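Local coordinates for S-adenosylmethionine dependent methyltransferase (Mesorhizobium loti, PDB 3BKW), which probably transfers methyl groups from S-adenosylmethionine to a substrate not yet identified, at residues V42-G53 with H64-D73; D170-R178 with K189-T197. One frame throughout, in Å; residues are numbered along the deposited sequence.

Interaction 1 (V42-G53 with H64-D73)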
# COMPACT_ATOMS: atom_id res chain seq x y z
N VAL A 42 6.38 -19.09 -14.92
CA VAL A 42 6.26 -18.59 -16.31
C VAL A 42 6.22 -19.69 -17.37
O VAL A 42 5.92 -19.40 -18.52
CB VAL A 42 7.35 -17.53 -16.67
CG1 VAL A 42 7.26 -16.29 -15.72
CG2 VAL A 42 8.76 -18.12 -16.69
N GLY A 43 6.51 -20.94 -16.98
CA GLY A 43 6.51 -22.05 -17.90
C GLY A 43 5.17 -22.24 -18.59
O GLY A 43 4.14 -22.35 -17.92
N GLY A 44 5.20 -22.19 -19.92
CA GLY A 44 4.03 -22.37 -20.76
C GLY A 44 3.12 -21.17 -20.89
O GLY A 44 2.10 -21.26 -21.60
N LEU A 45 3.48 -20.03 -20.28
CA LEU A 45 2.61 -18.86 -20.29
C LEU A 45 2.79 -17.98 -21.51
O LEU A 45 3.86 -17.94 -22.12
CB LEU A 45 2.80 -17.98 -19.04
CG LEU A 45 2.56 -18.58 -17.66
CD1 LEU A 45 2.54 -17.43 -16.63
CD2 LEU A 45 1.27 -19.40 -17.59
N ARG A 46 1.72 -17.26 -21.82
CA ARG A 46 1.70 -16.22 -22.83
C ARG A 46 1.92 -14.95 -22.01
O ARG A 46 1.16 -14.68 -21.07
CB ARG A 46 0.36 -16.17 -23.53
CG ARG A 46 0.01 -17.49 -24.24
CD ARG A 46 -1.44 -17.47 -24.65
NE ARG A 46 -2.29 -17.46 -23.46
CZ ARG A 46 -3.58 -17.12 -23.44
NH1 ARG A 46 -4.25 -16.81 -24.55
NH2 ARG A 46 -4.22 -17.12 -22.29
N ILE A 47 2.96 -14.19 -22.37
CA ILE A 47 3.39 -13.03 -21.58
C ILE A 47 3.53 -11.78 -22.42
O ILE A 47 4.01 -11.85 -23.56
CB ILE A 47 4.77 -13.33 -20.92
CG1 ILE A 47 4.72 -14.64 -20.11
CG2 ILE A 47 5.23 -12.15 -20.03
CD1 ILE A 47 6.06 -15.06 -19.48
N VAL A 48 3.12 -10.63 -21.86
CA VAL A 48 3.36 -9.34 -22.49
C VAL A 48 4.25 -8.52 -21.54
O VAL A 48 3.97 -8.46 -20.34
CB VAL A 48 2.07 -8.59 -22.91
CG1 VAL A 48 1.12 -8.34 -21.73
CG2 VAL A 48 2.42 -7.29 -23.64
N ASP A 49 5.29 -7.89 -22.10
CA ASP A 49 6.22 -7.05 -21.38
C ASP A 49 5.99 -5.63 -21.82
O ASP A 49 6.27 -5.29 -22.97
CB ASP A 49 7.66 -7.50 -21.67
CG ASP A 49 8.70 -6.72 -20.90
OD1 ASP A 49 8.35 -5.72 -20.25
OD2 ASP A 49 9.87 -7.13 -20.91
N LEU A 50 5.44 -4.81 -20.92
CA LEU A 50 5.10 -3.42 -21.23
C LEU A 50 6.28 -2.52 -20.89
O LEU A 50 6.57 -2.29 -19.71
CB LEU A 50 3.83 -2.99 -20.47
CG LEU A 50 2.57 -3.84 -20.60
CD1 LEU A 50 1.47 -3.39 -19.65
CD2 LEU A 50 2.08 -3.83 -22.02
N GLY A 51 6.95 -2.01 -21.92
CA GLY A 51 8.15 -1.15 -21.79
C GLY A 51 9.33 -2.09 -21.65
O GLY A 51 10.11 -2.02 -20.70
N CYS A 52 9.49 -2.95 -22.66
CA CYS A 52 10.48 -4.02 -22.62
C CYS A 52 11.95 -3.61 -22.79
O CYS A 52 12.85 -4.41 -22.50
CB CYS A 52 10.14 -5.08 -23.69
SG CYS A 52 10.30 -4.54 -25.38
N GLY A 53 12.19 -2.40 -23.30
CA GLY A 53 13.53 -1.91 -23.54
C GLY A 53 14.31 -2.87 -24.42
O GLY A 53 13.81 -3.34 -25.45
N HIS A 64 13.05 -19.44 -19.38
CA HIS A 64 12.32 -20.16 -18.33
C HIS A 64 11.01 -20.81 -18.79
O HIS A 64 10.14 -21.15 -17.97
CB HIS A 64 12.19 -19.26 -17.09
CG HIS A 64 13.49 -19.03 -16.41
ND1 HIS A 64 14.44 -18.16 -16.90
CD2 HIS A 64 14.04 -19.61 -15.32
CE1 HIS A 64 15.51 -18.19 -16.12
NE2 HIS A 64 15.28 -19.06 -15.14
N GLY A 65 10.86 -21.00 -20.10
CA GLY A 65 9.80 -21.79 -20.67
C GLY A 65 8.52 -21.12 -21.10
O GLY A 65 7.55 -21.83 -21.37
N ALA A 66 8.50 -19.79 -21.19
CA ALA A 66 7.31 -19.08 -21.66
C ALA A 66 6.94 -19.52 -23.08
O ALA A 66 7.83 -19.62 -23.94
CB ALA A 66 7.53 -17.55 -21.63
N SER A 67 5.67 -19.83 -23.32
CA SER A 67 5.21 -20.27 -24.65
C SER A 67 5.30 -19.15 -25.68
O SER A 67 5.63 -19.40 -26.83
CB SER A 67 3.79 -20.86 -24.63
OG SER A 67 2.81 -19.90 -24.28
N TYR A 68 5.01 -17.92 -25.24
CA TYR A 68 5.01 -16.77 -26.12
C TYR A 68 5.24 -15.50 -25.31
O TYR A 68 4.66 -15.34 -24.25
CB TYR A 68 3.66 -16.68 -26.85
CG TYR A 68 3.45 -15.41 -27.64
CD1 TYR A 68 4.29 -15.10 -28.71
CD2 TYR A 68 2.41 -14.52 -27.34
CE1 TYR A 68 4.12 -13.92 -29.47
CE2 TYR A 68 2.22 -13.33 -28.09
CZ TYR A 68 3.08 -13.05 -29.15
OH TYR A 68 2.93 -11.91 -29.91
N VAL A 69 6.11 -14.62 -25.83
CA VAL A 69 6.42 -13.33 -25.20
C VAL A 69 6.26 -12.21 -26.24
O VAL A 69 6.83 -12.30 -27.32
CB VAL A 69 7.84 -13.27 -24.59
CG1 VAL A 69 8.04 -11.93 -23.85
CG2 VAL A 69 8.06 -14.42 -23.62
N LEU A 70 5.45 -11.20 -25.91
CA LEU A 70 5.27 -10.00 -26.72
C LEU A 70 5.94 -8.87 -25.93
O LEU A 70 5.49 -8.54 -24.83
CB LEU A 70 3.80 -9.68 -26.95
CG LEU A 70 3.49 -8.35 -27.68
CD1 LEU A 70 4.12 -8.30 -29.10
CD2 LEU A 70 1.99 -8.14 -27.74
N GLY A 71 7.01 -8.32 -26.48
CA GLY A 71 7.73 -7.20 -25.87
C GLY A 71 7.34 -5.92 -26.58
O GLY A 71 7.47 -5.83 -27.80
N LEU A 72 6.85 -4.95 -25.81
CA LEU A 72 6.41 -3.66 -26.35
C LEU A 72 7.25 -2.50 -25.82
O LEU A 72 7.48 -2.41 -24.62
CB LEU A 72 4.96 -3.42 -25.99
CG LEU A 72 3.95 -4.48 -26.44
CD1 LEU A 72 2.52 -4.02 -26.05
CD2 LEU A 72 4.05 -4.74 -27.93
N ASP A 73 7.65 -1.60 -26.72
CA ASP A 73 8.41 -0.41 -26.35
C ASP A 73 8.16 0.68 -27.41
O ASP A 73 7.77 0.37 -28.53
CB ASP A 73 9.91 -0.75 -26.23
CG ASP A 73 10.68 0.23 -25.36
OD1 ASP A 73 10.82 -0.04 -24.15
OD2 ASP A 73 11.09 1.29 -25.89

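Interaction 2 (D170-R178 with K189-T197). With EDO (1,2-ethanediol), chain D; EDO (1,2-ethanediol), chain C.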
# COMPACT_ATOMS: atom_id res chain seq x y z
N ASP A 170 7.90 16.21 0.77
CA ASP A 170 6.88 17.25 0.70
C ASP A 170 5.87 16.86 -0.39
O ASP A 170 6.18 16.02 -1.27
CB ASP A 170 7.44 18.65 0.43
CG ASP A 170 8.00 18.79 -0.97
OD1 ASP A 170 9.11 18.31 -1.21
OD2 ASP A 170 7.31 19.37 -1.84
N ARG A 171 4.67 17.44 -0.29
CA ARG A 171 3.58 17.24 -1.24
C ARG A 171 3.26 15.77 -1.60
O ARG A 171 2.83 15.47 -2.70
CB ARG A 171 3.86 18.09 -2.50
CG ARG A 171 3.95 19.60 -2.18
CD ARG A 171 4.25 20.49 -3.38
NE ARG A 171 3.18 20.55 -4.39
CZ ARG A 171 3.20 20.06 -5.64
NH1 ARG A 171 4.26 19.43 -6.17
NH2 ARG A 171 2.12 20.22 -6.40
N TYR A 172 3.45 14.86 -0.64
CA TYR A 172 3.15 13.45 -0.89
C TYR A 172 1.70 13.22 -1.31
O TYR A 172 1.44 12.35 -2.15
CB TYR A 172 3.47 12.61 0.34
CG TYR A 172 3.28 11.11 0.17
CD1 TYR A 172 4.33 10.30 -0.28
CD2 TYR A 172 2.07 10.50 0.50
CE1 TYR A 172 4.17 8.91 -0.39
CE2 TYR A 172 1.89 9.12 0.40
CZ TYR A 172 2.95 8.33 -0.05
OH TYR A 172 2.78 6.97 -0.17
N LEU A 173 0.78 14.00 -0.75
CA LEU A 173 -0.65 13.85 -1.08
C LEU A 173 -1.12 14.72 -2.25
O LEU A 173 -2.32 14.68 -2.59
CB LEU A 173 -1.52 14.07 0.16
CG LEU A 173 -1.43 13.08 1.33
CD1 LEU A 173 -1.65 11.63 0.85
CD2 LEU A 173 -0.15 13.18 2.14
N VAL A 174 -0.20 15.47 -2.87
CA VAL A 174 -0.54 16.32 -4.01
C VAL A 174 -0.10 15.52 -5.23
O VAL A 174 1.07 15.48 -5.56
CB VAL A 174 0.15 17.69 -3.97
CG1 VAL A 174 -0.31 18.54 -5.14
CG2 VAL A 174 -0.13 18.36 -2.66
N GLU A 175 -1.06 14.91 -5.91
CA GLU A 175 -0.77 14.05 -7.06
C GLU A 175 -0.69 14.85 -8.32
O GLU A 175 -1.28 15.93 -8.43
CB GLU A 175 -1.81 12.94 -7.15
CG GLU A 175 -1.73 11.98 -5.97
CD GLU A 175 -2.75 10.87 -6.02
OE1 GLU A 175 -3.89 11.09 -6.52
OE2 GLU A 175 -2.42 9.77 -5.54
N GLY A 176 0.06 14.31 -9.28
CA GLY A 176 0.24 14.96 -10.57
C GLY A 176 1.63 14.79 -11.13
O GLY A 176 2.48 14.12 -10.54
N PRO A 177 1.88 15.43 -12.29
CA PRO A 177 3.18 15.36 -12.93
C PRO A 177 4.30 15.95 -12.09
O PRO A 177 4.10 16.97 -11.43
CB PRO A 177 3.00 16.21 -14.19
CG PRO A 177 1.60 16.40 -14.38
CD PRO A 177 0.93 16.24 -13.07
N ARG A 178 5.46 15.29 -12.13
CA ARG A 178 6.67 15.78 -11.50
C ARG A 178 7.71 15.93 -12.60
O ARG A 178 7.90 15.01 -13.41
CB ARG A 178 7.17 14.80 -10.44
CG ARG A 178 6.25 14.66 -9.23
CD ARG A 178 6.20 15.93 -8.43
NE ARG A 178 5.69 15.75 -7.08
CZ ARG A 178 4.41 15.73 -6.71
NH1 ARG A 178 3.42 15.82 -7.60
NH2 ARG A 178 4.12 15.59 -5.42
N LYS A 189 7.28 12.26 -14.86
CA LYS A 189 6.70 11.12 -14.13
C LYS A 189 5.44 11.58 -13.45
O LYS A 189 5.23 12.79 -13.26
CB LYS A 189 7.69 10.51 -13.16
CG LYS A 189 8.30 11.42 -12.10
CD LYS A 189 9.45 10.67 -11.45
CE LYS A 189 10.26 11.52 -10.57
NZ LYS A 189 11.48 10.73 -10.12
N HIS A 190 4.60 10.63 -13.09
CA HIS A 190 3.28 10.90 -12.51
C HIS A 190 3.23 10.37 -11.11
O HIS A 190 3.24 9.17 -10.88
CB HIS A 190 2.22 10.30 -13.41
CG HIS A 190 2.23 10.94 -14.76
ND1 HIS A 190 1.60 12.14 -15.02
CD2 HIS A 190 2.94 10.65 -15.87
CE1 HIS A 190 1.84 12.50 -16.26
NE2 HIS A 190 2.65 11.61 -16.80
N HIS A 191 3.19 11.32 -10.17
CA HIS A 191 3.15 11.01 -8.78
C HIS A 191 1.74 10.61 -8.39
O HIS A 191 0.79 11.38 -8.58
CB HIS A 191 3.60 12.19 -7.93
CG HIS A 191 3.48 11.93 -6.46
ND1 HIS A 191 4.24 10.99 -5.80
CD2 HIS A 191 2.67 12.48 -5.54
CE1 HIS A 191 3.89 10.98 -4.53
NE2 HIS A 191 2.94 11.87 -4.34
N ARG A 192 1.63 9.38 -7.89
CA ARG A 192 0.37 8.82 -7.40
C ARG A 192 0.74 8.08 -6.13
O ARG A 192 1.73 7.34 -6.12
CB ARG A 192 -0.24 7.84 -8.41
CG ARG A 192 -0.87 8.51 -9.62
CD ARG A 192 -1.38 7.49 -10.64
NE ARG A 192 -0.31 6.91 -11.46
CZ ARG A 192 0.01 7.23 -12.73
NH1 ARG A 192 -0.69 8.12 -13.43
NH2 ARG A 192 1.01 6.57 -13.32
N THR A 193 -0.10 8.22 -5.10
CA THR A 193 0.15 7.54 -3.82
C THR A 193 -0.06 6.02 -3.99
O THR A 193 -0.66 5.58 -4.98
CB THR A 193 -0.79 8.08 -2.72
OG1 THR A 193 -2.14 7.71 -3.03
CG2 THR A 193 -0.68 9.63 -2.56
N VAL A 194 0.44 5.23 -3.04
CA VAL A 194 0.23 3.77 -3.06
C VAL A 194 -1.28 3.47 -3.10
O VAL A 194 -1.73 2.64 -3.89
CB VAL A 194 0.88 3.05 -1.84
CG1 VAL A 194 0.64 1.52 -1.91
CG2 VAL A 194 2.39 3.34 -1.74
N GLY A 195 -2.06 4.14 -2.26
CA GLY A 195 -3.52 3.93 -2.25
C GLY A 195 -4.17 4.21 -3.60
O GLY A 195 -4.99 3.43 -4.05
N THR A 196 -3.78 5.31 -4.24
CA THR A 196 -4.32 5.65 -5.56
C THR A 196 -4.05 4.53 -6.57
O THR A 196 -4.92 4.11 -7.30
CB THR A 196 -3.76 6.97 -6.05
OG1 THR A 196 -4.26 8.03 -5.20
CG2 THR A 196 -4.16 7.25 -7.51
N THR A 197 -2.81 4.05 -6.61
CA THR A 197 -2.44 2.96 -7.52
C THR A 197 -3.24 1.70 -7.26
O THR A 197 -3.76 1.09 -8.18
CB THR A 197 -0.93 2.67 -7.39
OG1 THR A 197 -0.22 3.84 -7.80
CG2 THR A 197 -0.46 1.44 -8.19
C1 EDO D . -1.63 11.74 -11.72
O1 EDO D . -0.41 11.58 -10.99
C2 EDO D . -1.30 11.94 -13.19
O2 EDO D . -0.45 13.09 -13.38
C1 EDO C . 1.98 4.25 -10.39
O1 EDO C . 0.56 4.53 -10.27
C2 EDO C . 2.83 5.42 -9.89
O2 EDO C . 2.92 6.47 -10.86

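Interaction 1 (V42-G53 with H64-D73)
Leu72 brings its CD1 methyl against two residues of the neighbouring strand at once, 4.1 Å from Leu50 CD2 and equally far from Val48 CG2. Leu50 and Leu72 run side by side and point the same way, while Val48 meets Leu72 at a slant; Leu101 covers both leucines from a loop. The opposite face of the sheet has its own apolar contact nearer the start of the strands, where Ile47 CD1 lies 3.6 Å from Ala66 CB. Strands 46-50 and 68-73 are nearly parallel, their axes 13° apart, and Ile47 and Asp49 exchange backbone hydrogen bonds with Tyr68, Leu70 and Leu72. They form a beta-alpha-beta crossover through helix 56-63, as in the Rossmann-like sheet of class I methyltransferases, with strand 108-114 hydrogen-bonded along the far edge of 46-50. Past Leu50 the chain turns into a glycine-rich loop, and Leu72 O accepts from two successive amides, Gly51 N and Cys52 N. Cys52 SG, held between its backbone N and carbonyl carbon (chi1 67°), rests on the Gly71-Leu72 peptide of the neighbouring strand, 3.5 Å from Gly71 C. A beta carbon on Gly71 would come within 3.1 Å of that sulfur, a crowding consistent with the lack of a side chain there. At the loop's edge Gly53 N donates to Asp73 OD1 over 2.9 Å, approaching from above the carboxylate plane (46° out of it), while OD2 takes the amide of Ser75. Asp73 is the last residue of strand 68-73, where class I methyltransferases commonly carry the acidic residue that binds the cofactor ribose, and a similar role is probable. At the other end Gly44 N reaches Gly65 O at 2.8 Å, and Ser67 OG lies 3.1 Å from Gly44 O.

Interaction 2 (D170-R178 with K189-T197)
Strand 189-191 of a short antiparallel pair with 176-178 runs, two residues on, into helix 194-203, and both the ribbon and the helix start are tied to the loop at 170-175. His191 CG lies anti to the backbone N (chi1 176°), which carries NE2 to Tyr172 O at 2.7 Å, with the carbonyl oxygen close to the imidazole plane. The same ring turns its edge to the face of Tyr172 in a T-shaped pair, centroids 5.7 Å apart and planes at 71°. Tyr172 OH is hydrogen-bonded to Glu213 of the second subunit, placing this loop at the dimer interface. Arg178 grips Val174 O end-on, NH1 and NH2 each 3.1 Å from that one oxygen and nearly coplanar with it. One face of its guanidinium carries Arg171 NH1; the other carries His191 CB, 3.6 Å above the plane, and NE goes to Ala151 O. An alanine here removes both donors to Val174 O, and the loop carbonyl is likely to be left without that grip while His191 loses the guanidinium beside its CB. At the helix start Glu175 OE2 accepts two bonds: Thr193 N, at 2.8 Å, comes in on the anti side, and Thr196 OG1 donates over 2.6 Å to the syn lone pair of OE2. Thr193 occupies the N-cap, so one carboxylate oxygen bridges the cap residue and the first turn. In the ribbon, Gly176 with His191 and Arg178 with Lys189 are hydrogen-bonded pairs flanking the non-hydrogen-bonded pair Pro177 with His190, the alternation typical of an antiparallel beta ribbon, with the proline where no cross-strand N-H is needed.

Interactions 1 and 2 lie on opposite sides of the chain's centre, with centres 29 Å apart and nearest atoms about 12 Å apart, so neither touches the other. Interaction 1 belongs to the main sheet and includes the glycine-rich loop and acidic strand end that probably form part of the cofactor site. Interaction 2 is a separate two-stranded ribbon that meets the second subunit, which does not touch the segments of interaction 1. An indirect path joins them: strand 108-114 is hydrogen-bonded to strand 46-50, and His118, a few residues beyond it, shares a backbone hydrogen bond with His190 of the ribbon.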